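Local structure of type I site-specific restriction-modification system, R (Restriction) subunit (Vibrio vulnificus, 3H1T) at residues Thr51-Phe56 with Gln73-Tyr78; Ser201-Ala206 with Ile335-Thr340; Arg343-Asp348 with Ser529-Lys534. The protein probably works as the ATP-driven motor and DNA-cutting subunit of a type I restriction enzyme, here as a fragment with the nuclease-like and two helicase-like domains. All blocks are in the same frame, centred on the assembly; numbering follows the deposited sequence.

Contact 1: residues Thr51-Phe56 with Gln73-Tyr78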
ATOM      1  N   THR A  51      16.956  -5.118  19.116  1.00 31.27           N
ATOM      2  CA  THR A  51      17.046  -6.029  17.998  1.00 27.32           C
ATOM      3  C   THR A  51      18.144  -5.505  17.082  1.00 27.93           C
ATOM      4  O   THR A  51      18.011  -4.489  16.388  1.00 27.65           O
ATOM      5  CB  THR A  51      15.707  -6.186  17.259  1.00 27.81           C
ATOM      6  OG1 THR A  51      15.945  -6.235  15.845  1.00 26.95           O
ATOM      7  CG2 THR A  51      14.755  -5.075  17.620  1.00 24.23           C
ATOM      8  N   GLU A  52      19.274  -6.192  17.141  1.00 33.87           N
ATOM      9  CA  GLU A  52      20.432  -5.849  16.336  1.00 35.73           C
ATOM     10  C   GLU A  52      20.188  -6.277  14.904  1.00 35.82           C
ATOM     11  O   GLU A  52      19.544  -7.292  14.643  1.00 36.66           O
ATOM     12  CB  GLU A  52      21.680  -6.570  16.843  1.00 44.27           C
ATOM     13  CG  GLU A  52      22.182  -6.155  18.201  1.00 47.81           C
ATOM     14  CD  GLU A  52      23.548  -6.746  18.506  1.00 51.97           C
ATOM     15  OE1 GLU A  52      24.485  -6.541  17.694  1.00 50.05           O
ATOM     16  OE2 GLU A  52      23.680  -7.413  19.559  1.00 53.69           O
ATOM     17  N   GLN A  53      20.745  -5.513  13.980  1.00 31.86           N
ATOM     18  CA  GLN A  53      20.594  -5.820  12.578  1.00 33.71           C
ATOM     19  C   GLN A  53      19.116  -6.025  12.269  1.00 32.91           C
ATOM     20  O   GLN A  53      18.703  -7.112  11.880  1.00 32.76           O
ATOM     21  CB  GLN A  53      21.388  -7.086  12.235  1.00 57.16           C
ATOM     22  CG  GLN A  53      22.900  -6.948  12.372  1.00 61.17           C
ATOM     23  CD  GLN A  53      23.479  -5.821  11.526  1.00 65.36           C
ATOM     24  OE1 GLN A  53      23.160  -5.690  10.349  1.00 67.44           O
ATOM     25  NE2 GLN A  53      24.346  -5.010  12.125  1.00 66.43           N
ATOM     26  N   TYR A  54      18.323  -4.977  12.459  1.00 36.56           N
ATOM     27  CA  TYR A  54      16.892  -5.029  12.177  1.00 34.15           C
ATOM     28  C   TYR A  54      16.705  -4.920  10.660  1.00 32.80           C
ATOM     29  O   TYR A  54      16.980  -3.874  10.065  1.00 32.36           O
ATOM     30  CB  TYR A  54      16.190  -3.862  12.877  1.00 31.59           C
ATOM     31  CG  TYR A  54      14.734  -3.681  12.517  1.00 32.19           C
ATOM     32  CD1 TYR A  54      13.801  -4.680  12.779  1.00 31.86           C
ATOM     33  CD2 TYR A  54      14.283  -2.485  11.948  1.00 31.64           C
ATOM     34  CE1 TYR A  54      12.449  -4.493  12.489  1.00 31.92           C
ATOM     35  CE2 TYR A  54      12.943  -2.289  11.655  1.00 32.69           C
ATOM     36  CZ  TYR A  54      12.027  -3.295  11.923  1.00 33.87           C
ATOM     37  OH  TYR A  54      10.697  -3.114  11.608  1.00 34.50           O
ATOM     38  N   THR A  55      16.284  -6.013  10.036  1.00 32.51           N
ATOM     39  CA  THR A  55      16.050  -6.024   8.600  1.00 31.48           C
ATOM     40  C   THR A  55      14.553  -5.830   8.464  1.00 30.37           C
ATOM     41  O   THR A  55      13.771  -6.596   9.024  1.00 30.27           O
ATOM     42  CB  THR A  55      16.478  -7.363   7.978  1.00 34.39           C
ATOM     43  OG1 THR A  55      17.841  -7.630   8.324  1.00 35.34           O
ATOM     44  CG2 THR A  55      16.379  -7.307   6.466  1.00 34.62           C
ATOM     45  N   PHE A  56      14.146  -4.801   7.733  1.00 29.61           N
ATOM     46  CA  PHE A  56      12.727  -4.514   7.609  1.00 29.75           C
ATOM     47  C   PHE A  56      12.246  -4.325   6.180  1.00 30.64           C
ATOM     48  O   PHE A  56      11.110  -3.909   5.962  1.00 31.01           O
ATOM     49  CB  PHE A  56      12.394  -3.266   8.427  1.00 26.97           C
ATOM     50  CG  PHE A  56      13.205  -2.053   8.036  1.00 25.81           C
ATOM     51  CD1 PHE A  56      14.486  -1.867   8.544  1.00 25.33           C
ATOM     52  CD2 PHE A  56      12.692  -1.114   7.145  1.00 25.63           C
ATOM     53  CE1 PHE A  56      15.243  -0.765   8.168  1.00 23.09           C
ATOM     54  CE2 PHE A  56      13.436  -0.007   6.766  1.00 22.29           C
ATOM     55  CZ  PHE A  56      14.717   0.171   7.276  1.00 23.28           C
ATOM     56  N   GLN A  73      17.626  -4.490   0.635  1.00 35.59           N
ATOM     57  CA  GLN A  73      17.446  -5.155   1.945  1.00 34.49           C
ATOM     58  C   GLN A  73      17.876  -4.187   3.046  1.00 32.47           C
ATOM     59  O   GLN A  73      18.986  -4.265   3.533  1.00 34.50           O
ATOM     60  CB  GLN A  73      18.243  -6.452   2.025  1.00 37.78           C
ATOM     61  CG  GLN A  73      17.475  -7.718   1.684  1.00 38.73           C
ATOM     62  CD  GLN A  73      16.647  -8.198   2.849  1.00 41.04           C
ATOM     63  OE1 GLN A  73      16.733  -9.358   3.269  1.00 40.70           O
ATOM     64  NE2 GLN A  73      15.845  -7.304   3.388  1.00 42.18           N
ATOM     65  N   LYS A  74      16.991  -3.262   3.422  1.00 28.94           N
ATOM     66  CA  LYS A  74      17.314  -2.252   4.433  1.00 27.53           C
ATOM     67  C   LYS A  74      17.450  -2.821   5.838  1.00 28.42           C
ATOM     68  O   LYS A  74      16.625  -3.630   6.277  1.00 27.52           O
ATOM     69  CB  LYS A  74      16.265  -1.142   4.390  1.00 27.18           C
ATOM     70  CG  LYS A  74      16.259  -0.372   3.075  1.00 25.27           C
ATOM     71  CD  LYS A  74      15.122   0.629   3.028  1.00 26.75           C
ATOM     72  CE  LYS A  74      15.269   1.607   1.862  1.00 25.79           C
ATOM     73  NZ  LYS A  74      14.510   1.206   0.637  1.00 26.10           N
ATOM     74  N   ARG A  75      18.468  -2.354   6.560  1.00 35.91           N
ATOM     75  CA  ARG A  75      18.783  -2.870   7.886  1.00 35.26           C
ATOM     76  C   ARG A  75      19.361  -1.768   8.779  1.00 33.18           C
ATOM     77  O   ARG A  75      20.167  -0.948   8.331  1.00 33.76           O
ATOM     78  CB  ARG A  75      19.806  -3.988   7.665  1.00 53.83           C
ATOM     79  CG  ARG A  75      20.108  -4.973   8.763  1.00 59.89           C
ATOM     80  CD  ARG A  75      21.246  -5.847   8.253  1.00 62.57           C
ATOM     81  NE  ARG A  75      21.322  -5.850   6.784  1.00 69.19           N
ATOM     82  CZ  ARG A  75      20.683  -6.707   5.980  1.00 70.75           C
ATOM     83  NH1 ARG A  75      19.908  -7.660   6.489  1.00 69.76           N
ATOM     84  NH2 ARG A  75      20.825  -6.620   4.659  1.00 68.45           N
ATOM     85  N   ALA A  76      18.927  -1.741  10.030  1.00 26.54           N
ATOM     86  CA  ALA A  76      19.431  -0.766  10.984  1.00 25.27           C
ATOM     87  C   ALA A  76      20.284  -1.523  12.008  1.00 24.75           C
ATOM     88  O   ALA A  76      19.918  -2.621  12.418  1.00 24.42           O
ATOM     89  CB  ALA A  76      18.270  -0.053  11.680  1.00 17.19           C
ATOM     90  N   ASP A  77      21.417  -0.953  12.408  1.00 25.94           N
ATOM     91  CA  ASP A  77      22.282  -1.625  13.375  1.00 27.46           C
ATOM     92  C   ASP A  77      21.506  -2.063  14.614  1.00 27.76           C
ATOM     93  O   ASP A  77      21.595  -3.218  15.021  1.00 29.31           O
ATOM     94  CB  ASP A  77      23.452  -0.731  13.774  1.00 30.47           C
ATOM     95  CG  ASP A  77      24.389  -0.470  12.623  1.00 34.27           C
ATOM     96  OD1 ASP A  77      24.525  -1.366  11.769  1.00 36.71           O
ATOM     97  OD2 ASP A  77      24.998   0.615  12.575  1.00 35.99           O
ATOM     98  N   TYR A  78      20.748  -1.148  15.209  1.00 26.22           N
ATOM     99  CA  TYR A  78      19.948  -1.469  16.375  1.00 25.27           C
ATOM    100  C   TYR A  78      18.615  -0.764  16.318  1.00 25.20           C
ATOM    101  O   TYR A  78      18.509   0.359  15.844  1.00 24.90           O
ATOM    102  CB  TYR A  78      20.614  -1.051  17.684  1.00 27.42           C
ATOM    103  CG  TYR A  78      21.935  -1.700  18.015  1.00 27.45           C
ATOM    104  CD1 TYR A  78      23.136  -1.160  17.549  1.00 27.35           C
ATOM    105  CD2 TYR A  78      21.993  -2.781  18.884  1.00 25.84           C
ATOM    106  CE1 TYR A  78      24.357  -1.672  17.949  1.00 23.94           C
ATOM    107  CE2 TYR A  78      23.215  -3.299  19.294  1.00 27.72           C
ATOM    108  CZ  TYR A  78      24.397  -2.729  18.821  1.00 25.14           C
ATOM    109  OH  TYR A  78      25.633  -3.165  19.240  1.00 25.87           O
TER
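Glu52 and Tyr78 form a non-hydrogen-bonded antiparallel pair, and their side chains run alongside each other in the same direction. Traced outward, Glu52 CB passes the carbonyl of Asp77 on the facing strand, 3.8 Å from Asp77 O. The next atom, CG, comes in obliquely to the Tyr78 ring, 3.2 Å from Tyr78 CE2. With CG anti to the carbonyl carbon (chi1 -67°) and the chain extended beyond it, CD continues along the ring, 3.6 Å from the same CE2, and OE1 ends 3.9 Å from Tyr78 OH. That hydroxyl is hydrogen-bonded to Thr35 of helix 26-40.

The pairing is then interrupted. Gln53 and Tyr54 both face Ala76, a G1 beta bulge in which Gln53 takes up a left-handed backbone conformation. Gln53 N binds Asp77 O at 2.7 Å, approaching from above the carbonyl plane, whereas Tyr54 N meets Ala76 O in the plane of that second carbonyl. Further on, Arg75 lies beside Thr55 and reaches Thr55 OG1 with NH1 in a weak bond. Phe56 receives Lys74 CB over one ring face, a CH-pi contact 4.0 Å from the centroid. The lysine amine leads away to salt bridges with Glu72, Asp367 and Asp368.

Asp77 sits where its strand turns, its OD2 bound to Ala93 N and close to Glu92. Such paired acids on adjacent strands of a mixed sheet are consistent with the PD-(D/E)XK nuclease fold.

Contact 2: residues Ser201-Ala206 with Ile335-Thr340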
ATOM      1  N   SER A 201      -9.101  11.566  10.590  1.00 38.45           N
ATOM      2  CA  SER A 201      -7.734  11.329  10.079  1.00 38.16           C
ATOM      3  C   SER A 201      -7.644  10.589   8.738  1.00 37.31           C
ATOM      4  O   SER A 201      -8.475   9.731   8.423  1.00 36.45           O
ATOM      5  CB  SER A 201      -6.889  10.526  11.080  1.00 41.52           C
ATOM      6  OG  SER A 201      -7.095  10.919  12.423  1.00 43.91           O
ATOM      7  N   LEU A 202      -6.606  10.895   7.964  1.00 39.42           N
ATOM      8  CA  LEU A 202      -6.421  10.244   6.669  1.00 38.39           C
ATOM      9  C   LEU A 202      -5.099   9.461   6.561  1.00 37.66           C
ATOM     10  O   LEU A 202      -4.062   9.874   7.097  1.00 36.66           O
ATOM     11  CB  LEU A 202      -6.489  11.286   5.548  1.00 32.37           C
ATOM     12  CG  LEU A 202      -6.514  10.737   4.118  1.00 33.82           C
ATOM     13  CD1 LEU A 202      -7.700   9.769   3.959  1.00 32.79           C
ATOM     14  CD2 LEU A 202      -6.620  11.900   3.125  1.00 33.79           C
ATOM     15  N   ILE A 203      -5.155   8.320   5.873  1.00 31.60           N
ATOM     16  CA  ILE A 203      -3.990   7.473   5.649  1.00 29.65           C
ATOM     17  C   ILE A 203      -3.950   7.132   4.169  1.00 28.70           C
ATOM     18  O   ILE A 203      -4.938   6.658   3.621  1.00 30.21           O
ATOM     19  CB  ILE A 203      -4.091   6.145   6.407  1.00 27.86           C
ATOM     20  CG1 ILE A 203      -4.377   6.403   7.881  1.00 27.44           C
ATOM     21  CG2 ILE A 203      -2.803   5.373   6.245  1.00 28.56           C
ATOM     22  CD1 ILE A 203      -4.778   5.174   8.649  1.00 25.82           C
ATOM     23  N   THR A 204      -2.819   7.379   3.523  1.00 28.73           N
ATOM     24  CA  THR A 204      -2.672   7.064   2.112  1.00 29.51           C
ATOM     25  C   THR A 204      -1.687   5.912   1.959  1.00 28.81           C
ATOM     26  O   THR A 204      -0.540   5.988   2.402  1.00 27.39           O
ATOM     27  CB  THR A 204      -2.149   8.267   1.306  1.00 26.84           C
ATOM     28  OG1 THR A 204      -2.980   9.402   1.554  1.00 27.27           O
ATOM     29  CG2 THR A 204      -2.166   7.950  -0.186  1.00 25.45           C
HETATM   30  N   MSE A 205      -2.153   4.837   1.343  1.00 27.82           N
HETATM   31  CA  MSE A 205      -1.325   3.666   1.124  1.00 28.96           C
HETATM   32  C   MSE A 205      -1.574   3.140  -0.282  1.00 27.98           C
HETATM   33  O   MSE A 205      -2.721   2.977  -0.694  1.00 28.53           O
HETATM   34  CB  MSE A 205      -1.662   2.572   2.143  1.00 20.35           C
HETATM   35  CG  MSE A 205      -1.195   2.820   3.582  1.00 28.45           C
HETATM   36 SE   MSE A 205      -1.771   1.393   4.793  1.00 45.49          SE
HETATM   37  CE  MSE A 205      -0.304   0.180   4.539  1.00 31.60           C
ATOM     38  N   ALA A 206      -0.502   2.884  -1.021  1.00 29.76           N
ATOM     39  CA  ALA A 206      -0.620   2.360  -2.373  1.00 28.66           C
ATOM     40  C   ALA A 206      -1.374   1.029  -2.317  1.00 30.35           C
ATOM     41  O   ALA A 206      -1.230   0.255  -1.368  1.00 30.20           O
ATOM     42  CB  ALA A 206       0.755   2.165  -2.971  1.00 12.60           C
ATOM     43  N   ILE A 335     -11.617   7.429  10.606  1.00 35.45           N
ATOM     44  CA  ILE A 335     -10.320   7.220   9.951  1.00 35.32           C
ATOM     45  C   ILE A 335     -10.553   6.845   8.499  1.00 33.21           C
ATOM     46  O   ILE A 335     -11.160   5.813   8.188  1.00 34.35           O
ATOM     47  CB  ILE A 335      -9.459   6.061  10.592  1.00 46.51           C
ATOM     48  CG1 ILE A 335      -8.829   6.524  11.901  1.00 46.61           C
ATOM     49  CG2 ILE A 335      -8.332   5.638   9.639  1.00 47.12           C
ATOM     50  CD1 ILE A 335      -9.832   6.745  12.957  1.00 50.54           C
ATOM     51  N   GLY A 336     -10.072   7.686   7.606  1.00 26.56           N
ATOM     52  CA  GLY A 336     -10.224   7.402   6.201  1.00 27.75           C
ATOM     53  C   GLY A 336      -8.933   6.898   5.579  1.00 28.89           C
ATOM     54  O   GLY A 336      -7.830   7.371   5.883  1.00 28.65           O
HETATM   55  N   MSE A 337      -9.057   5.910   4.705  1.00 32.37           N
HETATM   56  CA  MSE A 337      -7.897   5.372   4.023  1.00 30.28           C
HETATM   57  C   MSE A 337      -8.146   5.566   2.535  1.00 31.74           C
HETATM   58  O   MSE A 337      -9.273   5.417   2.068  1.00 30.04           O
HETATM   59  CB  MSE A 337      -7.716   3.892   4.359  1.00 44.07           C
HETATM   60  CG  MSE A 337      -7.760   3.593   5.854  1.00 48.93           C
HETATM   61 SE   MSE A 337      -7.012   1.886   6.343  1.00 59.34          SE
HETATM   62  CE  MSE A 337      -8.403   0.697   5.688  1.00 56.32           C
ATOM     63  N   THR A 338      -7.097   5.917   1.797  1.00 32.03           N
ATOM     64  CA  THR A 338      -7.206   6.134   0.364  1.00 31.54           C
ATOM     65  C   THR A 338      -5.959   5.560  -0.275  1.00 29.24           C
ATOM     66  O   THR A 338      -4.934   5.427   0.386  1.00 31.28           O
ATOM     67  CB  THR A 338      -7.348   7.648   0.038  1.00 36.97           C
ATOM     68  OG1 THR A 338      -7.672   7.813  -1.350  1.00 39.60           O
ATOM     69  CG2 THR A 338      -6.063   8.401   0.357  1.00 37.26           C
ATOM     70  N   ALA A 339      -6.035   5.200  -1.548  1.00 29.38           N
ATOM     71  CA  ALA A 339      -4.883   4.618  -2.227  1.00 30.38           C
ATOM     72  C   ALA A 339      -4.161   5.590  -3.165  1.00 28.80           C
ATOM     73  O   ALA A 339      -3.118   5.266  -3.718  1.00 28.11           O
ATOM     74  CB  ALA A 339      -5.321   3.369  -2.997  1.00 36.88           C
ATOM     75  N   THR A 340      -4.707   6.783  -3.333  1.00 29.73           N
ATOM     76  CA  THR A 340      -4.091   7.768  -4.206  1.00 30.37           C
ATOM     77  C   THR A 340      -3.802   9.036  -3.406  1.00 28.10           C
ATOM     78  O   THR A 340      -4.573   9.399  -2.520  1.00 26.74           O
ATOM     79  CB  THR A 340      -5.019   8.065  -5.415  1.00 50.04           C
ATOM     80  OG1 THR A 340      -6.187   8.747  -4.969  1.00 57.66           O
ATOM     81  CG2 THR A 340      -5.480   6.755  -6.055  1.00 52.68           C
TER
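Leu202 and Gly336 face each other in a parallel strand pair, and the missing side chain on Gly336 lets Leu202 lie against the backbone itself: CD1 rests 3.1 Å from Gly336 O. This is the tight half of the contact. A ladder of four backbone bonds joins strands 201-205 and 335-338, running from Gly336 N to Ser201 O at 2.7 Å and ending at Met205 N to Thr338 O at 3.0 Å. Just past that rung the backbones are still close, with Ala339 CA 3.1 Å from Met205 O. On the face that carries Ile203, its CD1 crosses the branch of Ile335 at 3.7 Å from CG2, and helix 181-195 packs beside Ile335.

The same face has a looser spot, where Ile203 CD1 stands 4.4 Å from CG of Met337, a selenomethionine whose chain swings off toward helix 211-224. The backbones themselves part only at Ala206, whose CA comes no closer than 4.1 Å to Ala339 O. Ala339 is partly exposed, in contrast with its buried neighbours.

On the other face, Thr204 and Thr338 lie side by side. Turning the Thr338 hydroxyl to the far side from its own N (chi1 -171°) leaves CG2 facing Thr204 OG1 at 3.5 Å, so a methyl and not a second hydroxyl fills the join. The two oxygens serve other partners: Thr204 OG1 binds Tyr350 OH, and Thr338 OG1 binds Glu310.

Strand 200-205 leads into the P-loop that contains Thr209 and Lys211, and Thr338-Thr340 matches helicase motif III, the Thr-Ala-Thr element. With Ala339 N also bonded to Glu310, the strand that feeds the P-loop, the Asp-Glu-Cys-His motif and motif III are bonded side by side, consistent with coupling between the ATP site and the rest of the motor.

Contact 3: residues Arg343-Asp348 with Ser529-Lys534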
ATOM      1  N   ARG A 343      -4.224  14.884  -5.493  1.00 41.23           N
ATOM      2  CA  ARG A 343      -3.983  15.280  -6.877  1.00 41.87           C
ATOM      3  C   ARG A 343      -5.178  16.120  -7.352  1.00 43.39           C
ATOM      4  O   ARG A 343      -5.891  16.689  -6.526  1.00 46.66           O
ATOM      5  CB  ARG A 343      -3.769  14.042  -7.755  1.00 29.50           C
ATOM      6  CG  ARG A 343      -2.504  13.222  -7.400  1.00 27.24           C
ATOM      7  CD  ARG A 343      -1.234  14.031  -7.662  1.00 26.16           C
ATOM      8  NE  ARG A 343       0.010  13.275  -7.517  1.00 22.42           N
ATOM      9  CZ  ARG A 343       0.761  13.266  -6.416  1.00 26.45           C
ATOM     10  NH1 ARG A 343       0.401  13.974  -5.352  1.00 23.60           N
ATOM     11  NH2 ARG A 343       1.874  12.545  -6.376  1.00 22.73           N
ATOM     12  N   GLU A 344      -5.436  16.195  -8.651  1.00 34.14           N
ATOM     13  CA  GLU A 344      -6.534  17.027  -9.150  1.00 35.86           C
ATOM     14  C   GLU A 344      -7.977  16.575  -8.950  1.00 37.44           C
ATOM     15  O   GLU A 344      -8.863  17.414  -8.724  1.00 35.73           O
ATOM     16  CB  GLU A 344      -6.319  17.324 -10.626  1.00 57.88           C
ATOM     17  CG  GLU A 344      -5.086  18.163 -10.885  1.00 62.08           C
ATOM     18  CD  GLU A 344      -5.023  18.682 -12.299  1.00 64.84           C
ATOM     19  OE1 GLU A 344      -5.009  17.859 -13.244  1.00 65.70           O
ATOM     20  OE2 GLU A 344      -4.988  19.923 -12.455  1.00 65.33           O
ATOM     21  N   ASP A 345      -8.236  15.276  -9.040  1.00 41.43           N
ATOM     22  CA  ASP A 345      -9.595  14.747  -8.880  1.00 38.72           C
ATOM     23  C   ASP A 345      -9.889  14.416  -7.413  1.00 37.44           C
ATOM     24  O   ASP A 345     -11.035  14.218  -7.011  1.00 38.45           O
ATOM     25  CB  ASP A 345      -9.714  13.483  -9.752  1.00 44.65           C
ATOM     26  CG  ASP A 345      -8.790  12.349  -9.276  1.00 46.57           C
ATOM     27  OD1 ASP A 345      -7.689  12.646  -8.755  1.00 45.27           O
ATOM     28  OD2 ASP A 345      -9.163  11.165  -9.437  1.00 50.10           O
ATOM     29  N   ASN A 346      -8.826  14.427  -6.623  1.00 41.05           N
ATOM     30  CA  ASN A 346      -8.785  14.065  -5.204  1.00 40.03           C
ATOM     31  C   ASN A 346      -9.085  15.045  -4.059  1.00 38.08           C
ATOM     32  O   ASN A 346      -9.404  14.605  -2.942  1.00 37.75           O
ATOM     33  CB  ASN A 346      -7.391  13.468  -4.940  1.00 32.34           C
ATOM     34  CG  ASN A 346      -7.445  11.988  -4.672  1.00 33.04           C
ATOM     35  OD1 ASN A 346      -8.472  11.344  -4.925  1.00 36.92           O
ATOM     36  ND2 ASN A 346      -6.348  11.427  -4.178  1.00 30.07           N
ATOM     37  N   ARG A 347      -8.942  16.344  -4.297  1.00 31.45           N
ATOM     38  CA  ARG A 347      -9.115  17.372  -3.257  1.00 29.22           C
ATOM     39  C   ARG A 347     -10.210  17.296  -2.176  1.00 29.50           C
ATOM     40  O   ARG A 347      -9.906  17.524  -0.985  1.00 28.51           O
ATOM     41  CB  ARG A 347      -9.146  18.714  -3.943  1.00 29.81           C
ATOM     42  CG  ARG A 347      -8.029  18.805  -4.967  1.00 29.00           C
ATOM     43  CD  ARG A 347      -7.502  20.195  -5.058  1.00 31.35           C
ATOM     44  NE  ARG A 347      -6.915  20.462  -6.367  1.00 36.99           N
ATOM     45  CZ  ARG A 347      -5.655  20.197  -6.714  1.00 39.74           C
ATOM     46  NH1 ARG A 347      -4.804  19.639  -5.851  1.00 39.69           N
ATOM     47  NH2 ARG A 347      -5.234  20.525  -7.928  1.00 39.26           N
ATOM     48  N   ASP A 348     -11.455  16.981  -2.542  1.00 33.74           N
ATOM     49  CA  ASP A 348     -12.493  16.922  -1.504  1.00 35.32           C
ATOM     50  C   ASP A 348     -12.184  15.909  -0.398  1.00 34.44           C
ATOM     51  O   ASP A 348     -12.576  16.097   0.766  1.00 35.43           O
ATOM     52  CB  ASP A 348     -13.867  16.636  -2.110  1.00 35.93           C
ATOM     53  CG  ASP A 348     -14.437  17.840  -2.850  1.00 38.13           C
ATOM     54  OD1 ASP A 348     -13.845  18.943  -2.736  1.00 39.09           O
ATOM     55  OD2 ASP A 348     -15.484  17.683  -3.528  1.00 38.20           O
ATOM     56  N   SER A 529      -9.362  10.145 -15.053  1.00 45.82           N
ATOM     57  CA  SER A 529      -8.916  10.637 -13.746  1.00 42.27           C
ATOM     58  C   SER A 529      -7.646   9.966 -13.217  1.00 41.04           C
ATOM     59  O   SER A 529      -7.334   8.828 -13.559  1.00 41.19           O
ATOM     60  CB  SER A 529     -10.046  10.517 -12.710  1.00 34.27           C
ATOM     61  OG  SER A 529     -10.130   9.217 -12.151  1.00 32.60           O
HETATM   62  N   MSE A 530      -6.913  10.691 -12.378  1.00 31.76           N
HETATM   63  CA  MSE A 530      -5.678  10.183 -11.788  1.00 31.83           C
HETATM   64  C   MSE A 530      -5.945   8.970 -10.889  1.00 29.01           C
HETATM   65  O   MSE A 530      -5.159   8.026 -10.868  1.00 28.23           O
HETATM   66  CB  MSE A 530      -4.988  11.293 -10.984  1.00 46.47           C
HETATM   67  CG  MSE A 530      -3.708  10.871 -10.260  1.00 52.78           C
HETATM   68 SE   MSE A 530      -2.235  10.275 -11.401  1.00 59.84          SE
HETATM   69  CE  MSE A 530      -1.497  12.005 -11.854  1.00 56.73           C
ATOM     70  N   SER A 531      -7.045   9.004 -10.139  1.00 30.05           N
ATOM     71  CA  SER A 531      -7.409   7.896  -9.255  1.00 31.51           C
ATOM     72  C   SER A 531      -7.632   6.624 -10.060  1.00 32.60           C
ATOM     73  O   SER A 531      -7.178   5.555  -9.671  1.00 33.83           O
ATOM     74  CB  SER A 531      -8.675   8.222  -8.449  1.00 46.88           C
ATOM     75  OG  SER A 531      -8.410   9.213  -7.461  1.00 48.38           O
ATOM     76  N   GLU A 532      -8.313   6.754 -11.198  1.00 31.45           N
ATOM     77  CA  GLU A 532      -8.591   5.608 -12.064  1.00 30.93           C
ATOM     78  C   GLU A 532      -7.309   5.080 -12.667  1.00 28.76           C
ATOM     79  O   GLU A 532      -7.121   3.883 -12.753  1.00 30.22           O
ATOM     80  CB  GLU A 532      -9.564   5.979 -13.194  1.00 47.22           C
ATOM     81  CG  GLU A 532      -9.772   4.856 -14.219  1.00 51.64           C
ATOM     82  CD  GLU A 532     -10.958   5.078 -15.155  1.00 52.63           C
ATOM     83  OE1 GLU A 532     -10.880   5.924 -16.076  1.00 53.10           O
ATOM     84  OE2 GLU A 532     -11.983   4.395 -14.964  1.00 54.62           O
ATOM     85  N   PHE A 533      -6.427   5.977 -13.082  1.00 30.90           N
ATOM     86  CA  PHE A 533      -5.171   5.555 -13.673  1.00 30.09           C
ATOM     87  C   PHE A 533      -4.377   4.679 -12.701  1.00 29.70           C
ATOM     88  O   PHE A 533      -3.912   3.595 -13.053  1.00 27.71           O
ATOM     89  CB  PHE A 533      -4.326   6.770 -14.071  1.00 25.88           C
ATOM     90  CG  PHE A 533      -3.020   6.406 -14.711  1.00 25.67           C
ATOM     91  CD1 PHE A 533      -2.958   6.068 -16.061  1.00 24.48           C
ATOM     92  CD2 PHE A 533      -1.844   6.389 -13.956  1.00 24.59           C
ATOM     93  CE1 PHE A 533      -1.731   5.712 -16.657  1.00 24.93           C
ATOM     94  CE2 PHE A 533      -0.618   6.042 -14.534  1.00 22.00           C
ATOM     95  CZ  PHE A 533      -0.559   5.702 -15.890  1.00 23.31           C
ATOM     96  N   LYS A 534      -4.228   5.167 -11.475  1.00 29.97           N
ATOM     97  CA  LYS A 534      -3.484   4.446 -10.452  1.00 30.57           C
ATOM     98  C   LYS A 534      -4.113   3.118 -10.056  1.00 31.92           C
ATOM     99  O   LYS A 534      -3.415   2.202  -9.621  1.00 32.11           O
ATOM    100  CB  LYS A 534      -3.303   5.317  -9.211  1.00 26.88           C
ATOM    101  CG  LYS A 534      -2.377   6.508  -9.441  1.00 23.60           C
ATOM    102  CD  LYS A 534      -1.756   7.011  -8.147  1.00 25.68           C
ATOM    103  CE  LYS A 534      -1.067   8.373  -8.340  1.00 24.68           C
ATOM    104  NZ  LYS A 534       0.119   8.367  -9.261  1.00 23.83           N
TER
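A chi1 of 65° sets the Asp345 carboxylate between its own backbone N and carbonyl carbon, aimed at the start of helix 530-537; there Ser531, with OG anti to its carbonyl carbon (chi1 -71°), turns its hydroxyl to meet it. A single carboxylate oxygen does the work. Asp345 OD2 accepts Ser531 N at 3.1 Å and Ser531 OG at 2.9 Å, both on the syn side but from opposite faces of the carboxylate plane, a two-pronged grip that restrains the rotation of the group. The amide lies in the first turn of the helix, where the helix end would probably favour the negative charge.

The same turn has its own N-cap, because Ser529 OG accepts Glu532 N at 3.2 Å. Asp345 thus adds an outside acceptor to a helix start that is already capped. Helix 530-537 belongs to the helicase C-terminal domain, and its C-terminal part begins the Gln-x-x-Gly-Arg-x-x-Arg sequence of helicase motif VI. Segment 343-348 follows motif III of the first domain, so the Asp345-Ser531 bonds span the cleft between the two RecA-like lobes.

Beside the polar grip lies an aliphatic one. Arg343 is bent at chi2, and its CG rests 3.9 Å from CG of Met530, a selenomethionine, the two chains crossing at a slant. The guanidinium goes on to Asp567, which Lys534 also bridges, an acid held between two bases. Asn346 turns its amide nitrogen back to Pro341 O and Thr340 OG1, and His312 touches Asp345, Asn346 and Ser531.

How the contacts relate
From the N terminus, contact 1 closes first: a short loop of 16 residues, half of it strand, within the nuclease-like domain. The chain then enters the first helicase-like domain, where contact 2 joins strands 200-205 and 333-338 across 128 residues. Contact 3 opens just after this and shuts a longer loop of 180 residues, bringing the second helicase-like domain against the first. The three follow in series, none enclosing or crossing another. Contacts 2 and 3 adjoin at Thr340, just past strand 333-338, so the loop after that strand of the parallel sheet leads to the interdomain junction. Contact 1 stands apart, its centre about 27 Å from that of contact 2.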